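Local coordinates for protein Trypsin/chymotrypsin inhibitor (Alocasia macrorrhizos, PDB 5YCZ) that inhibits the serine proteases trypsin and alpha-chymotrypsin as a Kunitz-type member of the leguminous inhibitor family, at residues L17-V23 with T175-V181; R25-T31 with Q45-Y51; L152-L157 with I168-H174. All coordinates share one frame; numbering follows the deposited sequence.

Overall arrangement
All three contacts belong to one beta-trefoil domain. Contact 1 pairs the first strand of the fold, 18-22, with the last, 176-180, and so joins regions near the two ends of the chain. Contacts 2 and 3 come in that order along the sequence between its two halves. Contact 2 lies about 11 Å from contact 1, centre to centre, and contact 3 about 17 Å from each of the others. Contacts 2 and 3 both reach the antiparallel sheet holding 30-33, 42-45, 153-159 and 164-168. They meet where Gln-45 packs on Leu-157 and His-174, while Ser-22 of contact 1 touches both. Ala-20 of contact 1 and Leu-30 of contact 2 both lie beside Leu-56, so these two contacts back the predicted reactive bond.

Contact 1 (L17-V23 with T175-V181); sequences LYYATSV and TIRFVKV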
loop_
_atom_site.group_PDB
_atom_site.type_symbol
_atom_site.label_atom_id
_atom_site.label_comp_id
_atom_site.label_asym_id
_atom_site.label_seq_id
_atom_site.Cartn_x
_atom_site.Cartn_y
_atom_site.Cartn_z
ATOM N N LEU A 17 -3.216 2.736 -9.937
ATOM C CA LEU A 17 -4.413 2.436 -9.164
ATOM C C LEU A 17 -5.567 2.093 -10.085
ATOM O O LEU A 17 -5.870 2.859 -10.997
ATOM C CB LEU A 17 -4.820 3.623 -8.294
ATOM C CG LEU A 17 -3.817 4.275 -7.359
ATOM C CD1 LEU A 17 -4.579 5.104 -6.337
ATOM C CD2 LEU A 17 -2.963 3.231 -6.695
ATOM N N TYR A 18 -6.243 0.974 -9.807
ATOM C CA TYR A 18 -7.407 0.543 -10.570
ATOM C C TYR A 18 -8.496 0.045 -9.625
ATOM O O TYR A 18 -8.215 -0.666 -8.662
ATOM C CB TYR A 18 -7.057 -0.583 -11.555
ATOM C CG TYR A 18 -5.961 -0.269 -12.558
ATOM C CD1 TYR A 18 -4.620 -0.258 -12.179
ATOM C CD2 TYR A 18 -6.265 -0.004 -13.891
ATOM C CE1 TYR A 18 -3.614 0.038 -13.097
ATOM C CE2 TYR A 18 -5.274 0.276 -14.803
ATOM C CZ TYR A 18 -3.958 0.302 -14.401
ATOM O OH TYR A 18 -2.977 0.589 -15.308
ATOM N N TYR A 19 -9.733 0.407 -9.909
ATOM C CA TYR A 19 -10.876 -0.116 -9.187
ATOM C C TYR A 19 -11.326 -1.434 -9.812
ATOM O O TYR A 19 -11.380 -1.557 -11.041
ATOM C CB TYR A 19 -12.048 0.864 -9.232
ATOM C CG TYR A 19 -11.847 2.212 -8.569
ATOM C CD1 TYR A 19 -11.418 2.318 -7.252
ATOM C CD2 TYR A 19 -12.147 3.386 -9.257
ATOM C CE1 TYR A 19 -11.261 3.565 -6.655
ATOM C CE2 TYR A 19 -12.003 4.630 -8.668
ATOM C CZ TYR A 19 -11.557 4.716 -7.372
ATOM O OH TYR A 19 -11.411 5.961 -6.804
ATOM N N ALA A 20 -11.695 -2.403 -8.963
ATOM C CA ALA A 20 -12.195 -3.699 -9.433
ATOM C C ALA A 20 -13.718 -3.677 -9.438
ATOM O O ALA A 20 -14.375 -4.178 -8.530
ATOM C CB ALA A 20 -11.659 -4.839 -8.575
ATOM N N THR A 21 -14.279 -3.112 -10.508
ATOM C CA THR A 21 -15.728 -3.012 -10.644
ATOM C C THR A 21 -16.340 -4.370 -10.940
ATOM O O THR A 21 -15.803 -5.169 -11.712
ATOM C CB THR A 21 -16.100 -2.048 -11.765
ATOM O OG1 THR A 21 -15.885 -2.669 -13.052
ATOM C CG2 THR A 21 -15.260 -0.802 -11.657
ATOM N N SER A 22 -17.491 -4.615 -10.357
ATOM C CA SER A 22 -18.144 -5.897 -10.541
ATOM C C SER A 22 -18.823 -5.946 -11.913
ATOM O O SER A 22 -19.618 -5.067 -12.254
ATOM C CB SER A 22 -19.129 -6.122 -9.400
ATOM O OG SER A 22 -20.235 -6.867 -9.850
ATOM N N VAL A 23 -18.485 -6.959 -12.710
ATOM C CA VAL A 23 -19.194 -7.191 -13.969
ATOM C C VAL A 23 -20.690 -7.371 -13.717
ATOM O O VAL A 23 -21.513 -6.592 -14.205
ATOM C CB VAL A 23 -18.602 -8.402 -14.706
ATOM C CG1 VAL A 23 -19.501 -8.795 -15.840
ATOM C CG2 VAL A 23 -17.223 -8.060 -15.215
ATOM N N THR A 175 -16.581 -12.194 -11.701
ATOM C CA THR A 175 -15.940 -11.562 -12.840
ATOM C C THR A 175 -15.929 -10.056 -12.652
ATOM O O THR A 175 -16.859 -9.478 -12.078
ATOM C CB THR A 175 -16.660 -11.933 -14.130
ATOM O OG1 THR A 175 -18.077 -11.844 -13.916
ATOM C CG2 THR A 175 -16.317 -13.357 -14.503
ATOM N N ILE A 176 -14.863 -9.417 -13.139
ATOM C CA ILE A 176 -14.618 -8.010 -12.853
ATOM C C ILE A 176 -13.982 -7.322 -14.054
ATOM O O ILE A 176 -13.373 -7.957 -14.914
ATOM C CB ILE A 176 -13.713 -7.831 -11.614
ATOM C CG1 ILE A 176 -12.464 -8.681 -11.753
ATOM C CG2 ILE A 176 -14.446 -8.212 -10.346
ATOM C CD1 ILE A 176 -11.228 -7.952 -11.397
ATOM N N ARG A 177 -14.137 -5.998 -14.101
ATOM C CA ARG A 177 -13.391 -5.122 -14.986
ATOM C C ARG A 177 -12.545 -4.179 -14.142
ATOM O O ARG A 177 -12.851 -3.926 -12.977
ATOM C CB ARG A 177 -14.312 -4.288 -15.876
ATOM C CG ARG A 177 -15.481 -5.037 -16.470
ATOM C CD ARG A 177 -16.287 -4.102 -17.378
ATOM N NE ARG A 177 -17.662 -4.551 -17.575
ATOM C CZ ARG A 177 -18.072 -5.275 -18.616
ATOM N NH1 ARG A 177 -17.208 -5.641 -19.558
ATOM N NH2 ARG A 177 -19.347 -5.640 -18.712
ATOM N N PHE A 178 -11.496 -3.631 -14.745
ATOM C CA PHE A 178 -10.618 -2.664 -14.096
ATOM C C PHE A 178 -10.858 -1.260 -14.637
ATOM O O PHE A 178 -10.789 -1.037 -15.848
ATOM C CB PHE A 178 -9.161 -3.061 -14.308
ATOM C CG PHE A 178 -8.880 -4.450 -13.897
ATOM C CD1 PHE A 178 -8.679 -4.760 -12.566
ATOM C CD2 PHE A 178 -8.865 -5.464 -14.835
ATOM C CE1 PHE A 178 -8.431 -6.063 -12.179
ATOM C CE2 PHE A 178 -8.630 -6.770 -14.465
ATOM C CZ PHE A 178 -8.409 -7.073 -13.136
ATOM N N VAL A 179 -11.117 -0.315 -13.742
ATOM C CA VAL A 179 -11.332 1.082 -14.094
ATOM C C VAL A 179 -10.184 1.878 -13.509
ATOM O O VAL A 179 -9.996 1.900 -12.286
ATOM C CB VAL A 179 -12.680 1.593 -13.572
ATOM C CG1 VAL A 179 -12.765 3.089 -13.733
ATOM C CG2 VAL A 179 -13.803 0.928 -14.322
ATOM N N LYS A 180 -9.413 2.521 -14.371
ATOM C CA LYS A 180 -8.238 3.228 -13.883
ATOM C C LYS A 180 -8.654 4.425 -13.035
ATOM O O LYS A 180 -9.767 4.956 -13.150
ATOM C CB LYS A 180 -7.346 3.676 -15.044
ATOM C CG LYS A 180 -5.917 4.045 -14.640
ATOM C CD LYS A 180 -5.009 4.070 -15.856
ATOM C CE LYS A 180 -3.798 4.974 -15.662
ATOM N NZ LYS A 180 -2.885 4.589 -14.533
ATOM N N VAL A 181 -7.750 4.825 -12.154
ATOM C CA VAL A 181 -7.986 5.930 -11.249
ATOM C C VAL A 181 -6.955 7.025 -11.512
ATOM O O VAL A 181 -7.262 8.047 -12.131
ATOM C CB VAL A 181 -7.934 5.463 -9.790
ATOM C CG1 VAL A 181 -8.548 6.507 -8.883
ATOM C CG2 VAL A 181 -8.648 4.117 -9.630
HETATM O O HOH W 1 -3.735 4.819 -11.467
#
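The beta-trefoil barrel closes here: first strand 18-22 and last strand 176-180 run antiparallel, with Tyr-19 opposite Val-179 and Thr-21 opposite Arg-177 as hydrogen-bonded pairs. Tyr-19 N reaches Val-179 O at 2.8 Å, and Val-179 N returns to Tyr-19 O at 3.0 Å. At the next hydrogen-bonded pair, Arg-177 N bonds to Thr-21 O at 3.0 Å. Arg-177 O takes the N-H of Thr-21 only weakly, but the hydroxyl of the same residue adds a second grip: OG1 sits 3.3 Å from Arg-177 O and 54° out of the carbonyl plane. With chi1 at 76°, this oxygen lies between the backbone N and carbonyl carbon of Thr-21, and CG2 is turned to meet the methyl CG2 of Val-179 at 3.5 Å.

Tyr-19, Thr-21, Arg-177 and Val-179 line one face of the pair. There Val-181 drops CG2 onto the Tyr-19 ring in a CH-pi contact, 3.5 Å from the centroid and 13° off the ring normal. Val-23 CG2 lies over one face of the Arg-177 guanidinium, toward its rim; Asp-130 forms the salt bridge to that group.

The other face carries Tyr-18, Ala-20, Phe-178 and Lys-180. Ala-20 packs on Leu-56 of the predicted reactive bond, and Phe-178 meets Phe-58 nearly perpendicular. Tyr-18 lies against the Lys-180 chain, CE2 to CG 3.8 Å, while its hydroxyl is hydrogen-bonded to the backbone N of Gln-13. At the end of the lysine chain, bent at chi4, Lys-180 NZ donates to a water, 3.2 Å away, that also accepts from Leu-17 N.

Contact 2 (R25-T31 with Q45-Y51); sequences RPGGGLT and QAPFDEY
Gly-29 ties the two segments together with backbone bonds on both its polar atoms. Its O accepts from Ala-46 N at 2.8 Å, beside the Leu-30/Gln-45 bridge that pairs strands 30-33 and 42-45 of the beta-trefoil. Gly-29 N donates to the O of Glu-50, the last residue of the type I turn Pro-47 to Glu-50, at 3.1 Å. Gly-28, with no side chain between, brings its CA within 3.3 Å of that same Glu-50 O.

Two side chains bind backbone carbonyls. Gln-45, extended with CG anti to its backbone N (chi1 169°), lays its amide along the glycines, and NE2 reaches a lone pair of Gly-28 O at 2.9 Å. Arg-25 bends at chi2 to bring NH1 to Phe-48 O at 2.6 Å, tilted from the carbonyl plane; Tyr-51 CB touches NH1 at the guanidinium edge.

Van der Waals contacts add to these. Pro-26 O lies over one face of the Phe-48 ring, toward the rim, 3.2 Å from CE1. Separately, Thr-31 CG2 rests on Ala-46 CB at 4.0 Å, its hydroxyl being bound to Arg-54.

Between these segments the polar links are hydrogen bonds to main-chain carbonyls, with no ion pair among them: even the Arg-25 charge meets a neutral oxygen. The 45-51 loop they grip runs on toward strand 55-60, which carries the predicted reactive bond.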
loop_
_atom_site.group_PDB
_atom_site.type_symbol
_atom_site.label_atom_id
_atom_site.label_comp_id
_atom_site.label_asym_id
_atom_site.label_seq_id
_atom_site.Cartn_x
_atom_site.Cartn_y
_atom_site.Cartn_z
ATOM N N ARG A 25 -23.530 -6.442 -12.714
ATOM C CA ARG A 25 -23.694 -5.127 -12.101
ATOM C C ARG A 25 -25.132 -4.902 -11.635
ATOM O O ARG A 25 -25.866 -4.093 -12.231
ATOM C CB ARG A 25 -23.238 -4.004 -13.058
ATOM C CG ARG A 25 -22.580 -2.797 -12.299
ATOM C CD ARG A 25 -23.507 -2.285 -11.180
ATOM N NE ARG A 25 -22.952 -1.390 -10.166
ATOM C CZ ARG A 25 -23.544 -1.182 -8.980
ATOM N NH1 ARG A 25 -23.000 -0.370 -8.075
ATOM N NH2 ARG A 25 -24.679 -1.802 -8.667
ATOM N N PRO A 26 -25.610 -5.689 -10.657
ATOM C CA PRO A 26 -26.068 -5.039 -9.419
ATOM C C PRO A 26 -25.076 -5.410 -8.313
ATOM O O PRO A 26 -25.400 -6.313 -7.555
ATOM C CB PRO A 26 -27.456 -5.639 -9.174
ATOM C CG PRO A 26 -27.369 -6.987 -9.813
ATOM C CD PRO A 26 -26.359 -6.926 -10.932
ATOM N N GLY A 27 -23.890 -4.773 -8.272
ATOM C CA GLY A 27 -22.844 -5.140 -7.326
ATOM C C GLY A 27 -21.674 -4.171 -7.207
ATOM O O GLY A 27 -21.324 -3.501 -8.183
ATOM N N GLY A 28 -21.033 -4.092 -6.024
ATOM C CA GLY A 28 -19.994 -3.112 -5.777
ATOM C C GLY A 28 -18.575 -3.641 -5.977
ATOM O O GLY A 28 -18.329 -4.843 -6.091
ATOM N N GLY A 29 -17.631 -2.705 -6.028
ATOM C CA GLY A 29 -16.226 -3.057 -6.094
ATOM C C GLY A 29 -15.700 -3.710 -4.811
ATOM O O GLY A 29 -16.448 -4.128 -3.922
ATOM N N LEU A 30 -14.368 -3.775 -4.717
ATOM C CA LEU A 30 -13.704 -4.439 -3.598
ATOM C C LEU A 30 -13.196 -3.429 -2.574
ATOM O O LEU A 30 -12.880 -2.284 -2.908
ATOM C CB LEU A 30 -12.542 -5.313 -4.080
ATOM C CG LEU A 30 -12.884 -6.269 -5.224
ATOM C CD1 LEU A 30 -11.772 -7.275 -5.499
ATOM C CD2 LEU A 30 -14.139 -7.005 -4.903
ATOM N N THR A 31 -13.113 -3.874 -1.322
ATOM C CA THR A 31 -12.675 -3.052 -0.202
ATOM C C THR A 31 -12.142 -3.989 0.894
ATOM O O THR A 31 -11.845 -5.163 0.638
ATOM C CB THR A 31 -13.829 -2.136 0.258
ATOM O OG1 THR A 31 -13.407 -1.272 1.334
ATOM C CG2 THR A 31 -15.040 -2.961 0.689
ATOM N N GLN A 45 -16.521 -7.477 -0.773
ATOM C CA GLN A 45 -17.245 -6.677 -1.753
ATOM C C GLN A 45 -18.031 -5.587 -1.035
ATOM O O GLN A 45 -18.857 -5.887 -0.161
ATOM C CB GLN A 45 -18.194 -7.537 -2.598
ATOM C CG GLN A 45 -19.166 -6.723 -3.457
ATOM C CD GLN A 45 -19.993 -7.553 -4.434
ATOM O OE1 GLN A 45 -20.957 -8.242 -4.057
ATOM N NE2 GLN A 45 -19.636 -7.457 -5.715
ATOM N N ALA A 46 -17.781 -4.320 -1.423
ATOM C CA ALA A 46 -18.524 -3.141 -0.964
ATOM C C ALA A 46 -20.032 -3.333 -1.119
ATOM O O ALA A 46 -20.469 -4.222 -1.857
ATOM C CB ALA A 46 -18.069 -1.909 -1.748
ATOM N N PRO A 47 -20.867 -2.540 -0.457
ATOM C CA PRO A 47 -22.296 -2.576 -0.782
ATOM C C PRO A 47 -22.544 -1.948 -2.151
ATOM O O PRO A 47 -21.686 -1.271 -2.727
ATOM C CB PRO A 47 -22.940 -1.772 0.346
ATOM C CG PRO A 47 -21.875 -0.838 0.759
ATOM C CD PRO A 47 -20.590 -1.603 0.644
ATOM N N PHE A 48 -23.736 -2.213 -2.692
ATOM C CA PHE A 48 -23.987 -1.888 -4.091
ATOM C C PHE A 48 -23.710 -0.420 -4.393
ATOM O O PHE A 48 -23.152 -0.095 -5.448
ATOM C CB PHE A 48 -25.423 -2.258 -4.465
ATOM C CG PHE A 48 -25.721 -3.725 -4.343
ATOM C CD1 PHE A 48 -24.715 -4.668 -4.510
ATOM C CD2 PHE A 48 -27.003 -4.165 -4.058
ATOM C CE1 PHE A 48 -24.981 -6.031 -4.403
ATOM C CE2 PHE A 48 -27.280 -5.528 -3.947
ATOM C CZ PHE A 48 -26.263 -6.462 -4.119
ATOM N N ASP A 49 -24.055 0.481 -3.471
ATOM C CA ASP A 49 -23.925 1.905 -3.763
ATOM C C ASP A 49 -22.486 2.349 -3.987
ATOM O O ASP A 49 -22.283 3.492 -4.408
ATOM C CB ASP A 49 -24.545 2.740 -2.642
ATOM C CG ASP A 49 -24.246 2.183 -1.271
ATOM O OD1 ASP A 49 -24.627 1.015 -1.018
ATOM O OD2 ASP A 49 -23.646 2.910 -0.446
ATOM N N GLU A 50 -21.490 1.496 -3.738
ATOM C CA GLU A 50 -20.087 1.815 -4.049
ATOM C C GLU A 50 -19.627 0.981 -5.242
ATOM O O GLU A 50 -18.965 -0.044 -5.091
ATOM C CB GLU A 50 -19.177 1.592 -2.870
ATOM C CG GLU A 50 -18.965 2.816 -2.052
ATOM C CD GLU A 50 -19.768 2.751 -0.788
ATOM O OE1 GLU A 50 -20.317 1.658 -0.521
ATOM O OE2 GLU A 50 -19.865 3.776 -0.074
ATOM N N TYR A 51 -19.936 1.469 -6.444
ATOM C CA TYR A 51 -19.563 0.745 -7.655
ATOM C C TYR A 51 -18.049 0.552 -7.757
ATOM O O TYR A 51 -17.588 -0.510 -8.201
ATOM C CB TYR A 51 -20.147 1.479 -8.872
ATOM C CG TYR A 51 -19.373 1.485 -10.189
ATOM C CD1 TYR A 51 -19.531 0.469 -11.129
ATOM C CD2 TYR A 51 -18.534 2.542 -10.514
ATOM C CE1 TYR A 51 -18.853 0.505 -12.346
ATOM C CE2 TYR A 51 -17.858 2.582 -11.717
ATOM C CZ TYR A 51 -18.021 1.573 -12.629
ATOM O OH TYR A 51 -17.331 1.646 -13.824
#

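Contact 3 (L152-L157 with I168-H174); sequences LGTLGL and INNESPH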
loop_
_atom_site.group_PDB
_atom_site.type_symbol
_atom_site.label_atom_id
_atom_site.label_comp_id
_atom_site.label_asym_id
_atom_site.label_seq_id
_atom_site.Cartn_x
_atom_site.Cartn_y
_atom_site.Cartn_z
ATOM N N LEU A 152 -5.175 -23.068 -6.834
ATOM C CA LEU A 152 -6.257 -23.523 -5.977
ATOM C C LEU A 152 -7.597 -23.333 -6.653
ATOM O O LEU A 152 -8.522 -24.117 -6.405
ATOM C CB LEU A 152 -6.243 -22.790 -4.642
ATOM C CG LEU A 152 -4.954 -22.858 -3.825
ATOM C CD1 LEU A 152 -5.164 -22.240 -2.447
ATOM C CD2 LEU A 152 -4.444 -24.310 -3.717
ATOM N N GLY A 153 -7.732 -22.304 -7.500
ATOM C CA GLY A 153 -8.964 -22.059 -8.212
ATOM C C GLY A 153 -9.330 -20.586 -8.217
ATOM O O GLY A 153 -8.530 -19.714 -7.888
ATOM N N THR A 154 -10.574 -20.314 -8.587
ATOM C CA THR A 154 -11.027 -18.974 -8.928
ATOM C C THR A 154 -11.804 -18.358 -7.769
ATOM O O THR A 154 -12.534 -19.055 -7.052
ATOM C CB THR A 154 -11.887 -19.031 -10.201
ATOM O OG1 THR A 154 -11.260 -19.901 -11.160
ATOM C CG2 THR A 154 -12.003 -17.661 -10.832
ATOM N N LEU A 155 -11.630 -17.046 -7.586
ATOM C CA LEU A 155 -12.323 -16.320 -6.528
ATOM C C LEU A 155 -13.765 -16.057 -6.919
ATOM O O LEU A 155 -14.043 -15.580 -8.028
ATOM C CB LEU A 155 -11.626 -14.999 -6.230
ATOM C CG LEU A 155 -10.229 -15.114 -5.629
ATOM C CD1 LEU A 155 -9.670 -13.754 -5.258
ATOM C CD2 LEU A 155 -10.221 -16.041 -4.418
ATOM N N GLY A 156 -14.686 -16.376 -6.014
ATOM C CA GLY A 156 -16.074 -16.030 -6.201
ATOM C C GLY A 156 -16.562 -15.285 -4.982
ATOM O O GLY A 156 -15.903 -15.262 -3.944
ATOM N N LEU A 157 -17.721 -14.648 -5.117
ATOM C CA LEU A 157 -18.311 -13.976 -3.967
ATOM C C LEU A 157 -18.853 -15.001 -2.979
ATOM O O LEU A 157 -19.483 -15.989 -3.371
ATOM C CB LEU A 157 -19.426 -13.035 -4.416
ATOM C CG LEU A 157 -19.025 -11.942 -5.408
ATOM C CD1 LEU A 157 -20.229 -11.108 -5.784
ATOM C CD2 LEU A 157 -17.898 -11.099 -4.836
ATOM N N ILE A 168 -12.879 -19.590 -2.885
ATOM C CA ILE A 168 -12.685 -20.354 -4.114
ATOM C C ILE A 168 -14.046 -20.812 -4.607
ATOM O O ILE A 168 -14.742 -21.565 -3.920
ATOM C CB ILE A 168 -11.768 -21.568 -3.895
ATOM C CG1 ILE A 168 -10.380 -21.136 -3.425
ATOM C CG2 ILE A 168 -11.694 -22.390 -5.190
ATOM C CD1 ILE A 168 -9.511 -20.637 -4.563
ATOM N N ASN A 169 -14.425 -20.382 -5.799
ATOM C CA ASN A 169 -15.669 -20.866 -6.392
ATOM C C ASN A 169 -15.460 -21.019 -7.895
ATOM O O ASN A 169 -15.502 -20.041 -8.646
ATOM C CB ASN A 169 -16.814 -19.928 -6.091
ATOM C CG ASN A 169 -18.112 -20.451 -6.600
ATOM O OD1 ASN A 169 -18.170 -21.137 -7.625
ATOM N ND2 ASN A 169 -19.179 -20.146 -5.881
ATOM N N ASN A 170 -15.271 -22.252 -8.343
ATOM C CA ASN A 170 -14.857 -22.405 -9.731
ATOM C C ASN A 170 -16.026 -22.222 -10.688
ATOM O O ASN A 170 -15.855 -21.644 -11.766
ATOM C CB ASN A 170 -14.180 -23.755 -9.928
ATOM C CG ASN A 170 -12.792 -23.793 -9.340
ATOM O OD1 ASN A 170 -11.958 -22.944 -9.637
ATOM N ND2 ASN A 170 -12.541 -24.767 -8.495
ATOM N N GLU A 171 -17.230 -22.659 -10.307
ATOM C CA GLU A 171 -18.327 -22.492 -11.256
ATOM C C GLU A 171 -18.858 -21.063 -11.279
ATOM O O GLU A 171 -19.253 -20.574 -12.340
ATOM C CB GLU A 171 -19.456 -23.488 -10.976
ATOM C CG GLU A 171 -20.699 -23.376 -11.927
ATOM C CD GLU A 171 -20.432 -23.575 -13.450
ATOM O OE1 GLU A 171 -21.425 -23.709 -14.210
ATOM O OE2 GLU A 171 -19.261 -23.596 -13.905
ATOM N N SER A 172 -18.859 -20.351 -10.158
ATOM C CA SER A 172 -19.411 -18.997 -10.132
ATOM C C SER A 172 -18.350 -17.979 -9.747
ATOM O O SER A 172 -18.448 -17.335 -8.697
ATOM C CB SER A 172 -20.607 -18.916 -9.191
ATOM O OG SER A 172 -21.570 -19.875 -9.590
ATOM N N PRO A 173 -17.332 -17.801 -10.579
ATOM C CA PRO A 173 -16.309 -16.805 -10.274
ATOM C C PRO A 173 -16.867 -15.386 -10.263
ATOM O O PRO A 173 -17.789 -15.037 -11.004
ATOM C CB PRO A 173 -15.301 -16.993 -11.411
ATOM C CG PRO A 173 -16.106 -17.510 -12.521
ATOM C CD PRO A 173 -17.092 -18.427 -11.892
ATOM N N HIS A 174 -16.287 -14.550 -9.411
ATOM C CA HIS A 174 -16.588 -13.126 -9.457
ATOM C C HIS A 174 -15.852 -12.530 -10.648
ATOM O O HIS A 174 -14.625 -12.388 -10.621
ATOM C CB HIS A 174 -16.185 -12.441 -8.156
ATOM C CG HIS A 174 -16.507 -10.979 -8.122
ATOM N ND1 HIS A 174 -17.732 -10.477 -8.514
ATOM C CD2 HIS A 174 -15.770 -9.911 -7.728
ATOM C CE1 HIS A 174 -17.730 -9.162 -8.373
ATOM N NE2 HIS A 174 -16.554 -8.795 -7.896
HETATM O O HOH W 2 -10.791 -26.088 -7.168
HETATM O O HOH W 3 -13.359 -21.225 -12.916
HETATM O O HOH W 4 -12.744 -13.927 -9.793
HETATM O O HOH W 5 -19.297 -15.145 -8.036
#
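Asn-170 takes hold of the 152-157 segment with both ends of its side-chain amide, one directly and one through water. OD1 accepts from Thr-154 N at 3.2 Å, the donor standing 36° out of the plane of the amide carbonyl and so away from a lone pair. ND2 donates to a water at 2.6 Å, which passes the link on to Leu-152 O. Between these two points Gly-153 has phi at 137°, a backbone shape suited to a residue without CB, and its CA lies against Asn-170 OD1. A second water joins Thr-154 OG1 to Asn-170 O.

Strands 153-159 and 164-168 form a hairpin of the beta-trefoil, and the chain of 168-174 leaves it here on its way to the last strand, 176-180. At the point of departure Asn-169 N bonds to Thr-154 O at 2.6 Å. The loop then turns through an Asx motif: Asn-169 OD1 accepts from Ser-172 N at 2.7 Å. Ile-168 CD1 lies against Gly-153 O and Leu-152 CB. Further along, Thr-154 CG2 meets Pro-173 CB at 3.4 Å.

Leu-155 O has two donors, His-174 N at 2.8 Å on a lone pair and a water that also donates to His-174 O. His-174 turns its CG beside its own carbonyl carbon, which carries the ring to Leu-157. There Leu-157 CD2 makes a CH-pi contact above the centre of the imidazole, 3.7 Å from its centroid and 14° off the normal.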